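Local coordinates for protein gamma-glutamyltranspeptidase (Streptomyces lincolnensis, PDB 6J3I) that probably transfers or hydrolyses gamma-glutamyl groups, as an LmbA-like gamma-glutamyltranspeptidase homologue of the Ntn-hydrolase superfamily, at residues D38-G43 with C422-V427. The protein carries 1 engineered substitution. Residues are numbered along the deposited sequence; the frame is centred on the assembly and turned at random.
Sequences DAAVAG and CHLDVV
Leu-424 reaches helix 36-50 with both methyl groups, one on each of two successive turns. Its CD2 lies 3.5 Å from Ala-40 CB, and its CD1 rests on the backbone of Gly-43, 3.7 Å from that residue's CA. The absence of a side chain at Gly-43 makes this second seat possible, since a beta carbon there would clash with CD1. The leucine's CB already points at the helix, and CG, anti to the backbone N (chi1 169°), carries the branch onward to it. Two residues along the strand, Val-426 meets the neighbouring residues Ala-39 and Ala-40, sharing Ala-40 with Leu-424: CG1 approaches Ala-39 CB at 4.1 Å, while CG2 comes 4.2 Å from Ala-40 N. The side-chain contacts are apolar, and all five touching residues are buried, with 193 Å² covered in total. Ala-39, Ala-40 and Gly-43 allow the axes of 38-43 and 424-427 to come within 8.5 Å, nearly antiparallel at 156°. Replacing Leu-424 by alanine would probably cost the Gly-43 backbone its CD1 contact and leave Ala-40 CB with Val-426 but without its closest apolar neighbour on the strand.

Backbone bonds hold the strand from both edges, Leu-424 and Val-426 pairing with Ala-436 and Val-434, and Asp-425 with Ser-16. Asp-38 ties the helix to Thr-124 OG1 and Lys-125 N, just past helix 111-122, and bonds locally to Asn-35 N. On the strand's other face, Asp-425 and Val-427 touch strand 590-594. Helix, strand and second strand layer thus stack in the order expected for the alpha-beta-beta-alpha sandwich of Ntn hydrolases.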
# COMPACT_ATOMS: atom_id res chain seq x y z
N ASP A 38 -9.04 5.51 -16.37
CA ASP A 38 -8.11 5.23 -17.47
C ASP A 38 -6.68 5.58 -17.04
O ASP A 38 -5.75 4.83 -17.26
CB ASP A 38 -8.47 6.04 -18.72
CG ASP A 38 -9.82 5.68 -19.29
OD1 ASP A 38 -10.07 4.49 -19.55
OD2 ASP A 38 -10.65 6.60 -19.50
N ALA A 39 -6.54 6.75 -16.42
CA ALA A 39 -5.23 7.29 -16.08
C ALA A 39 -4.52 6.48 -15.02
O ALA A 39 -3.32 6.24 -15.13
CB ALA A 39 -5.38 8.72 -15.62
N ALA A 40 -5.26 6.10 -13.99
CA ALA A 40 -4.74 5.26 -12.93
C ALA A 40 -4.25 3.90 -13.43
O ALA A 40 -3.17 3.44 -13.06
CB ALA A 40 -5.79 5.07 -11.85
N VAL A 41 -5.05 3.26 -14.28
CA VAL A 41 -4.65 1.98 -14.87
C VAL A 41 -3.30 2.16 -15.57
O VAL A 41 -2.37 1.41 -15.29
CB VAL A 41 -5.73 1.40 -15.82
CG1 VAL A 41 -5.18 0.24 -16.64
CG2 VAL A 41 -6.94 0.93 -15.03
N ALA A 42 -3.18 3.16 -16.43
CA ALA A 42 -1.92 3.44 -17.13
C ALA A 42 -0.72 3.69 -16.20
O ALA A 42 0.38 3.13 -16.40
CB ALA A 42 -2.10 4.63 -18.04
N GLY A 43 -0.94 4.55 -15.20
CA GLY A 43 0.05 4.84 -14.16
C GLY A 43 0.50 3.62 -13.36
O GLY A 43 1.69 3.43 -13.12
N CYS A 422 3.63 1.31 -3.66
CA CYS A 422 3.54 2.59 -4.32
C CYS A 422 2.21 3.23 -3.98
O CYS A 422 1.35 2.63 -3.31
CB CYS A 422 3.62 2.38 -5.83
SG CYS A 422 5.14 1.57 -6.36
N HIS A 423 2.05 4.46 -4.44
CA HIS A 423 0.76 5.14 -4.40
C HIS A 423 0.51 5.99 -5.65
O HIS A 423 1.43 6.42 -6.33
CB HIS A 423 0.59 5.98 -3.14
CG HIS A 423 -0.84 6.29 -2.85
ND1 HIS A 423 -1.44 7.47 -3.22
CD2 HIS A 423 -1.83 5.51 -2.36
CE1 HIS A 423 -2.72 7.42 -2.90
NE2 HIS A 423 -2.98 6.24 -2.38
N LEU A 424 -0.77 6.20 -5.92
CA LEU A 424 -1.22 6.87 -7.12
C LEU A 424 -2.64 7.45 -6.92
O LEU A 424 -3.55 6.72 -6.53
CB LEU A 424 -1.16 5.85 -8.25
CG LEU A 424 -1.80 6.17 -9.58
CD1 LEU A 424 -0.87 5.89 -10.75
CD2 LEU A 424 -3.07 5.35 -9.71
N ASP A 425 -2.78 8.76 -7.17
CA ASP A 425 -4.05 9.51 -7.05
C ASP A 425 -4.34 10.28 -8.33
O ASP A 425 -3.43 10.90 -8.88
CB ASP A 425 -3.94 10.60 -6.00
CG ASP A 425 -3.77 10.07 -4.65
OD1 ASP A 425 -4.61 9.24 -4.25
OD2 ASP A 425 -2.82 10.50 -3.97
N VAL A 426 -5.60 10.30 -8.75
CA VAL A 426 -6.02 11.07 -9.93
C VAL A 426 -7.39 11.73 -9.72
O VAL A 426 -8.30 11.12 -9.18
CB VAL A 426 -6.10 10.20 -11.19
CG1 VAL A 426 -6.32 11.07 -12.43
CG2 VAL A 426 -4.83 9.38 -11.37
N VAL A 427 -7.51 12.99 -10.15
CA VAL A 427 -8.81 13.67 -10.28
C VAL A 427 -8.86 14.29 -11.68
O VAL A 427 -7.88 14.90 -12.11
CB VAL A 427 -9.05 14.71 -9.16
CG1 VAL A 427 -8.01 15.82 -9.16
CG2 VAL A 427 -10.46 15.30 -9.27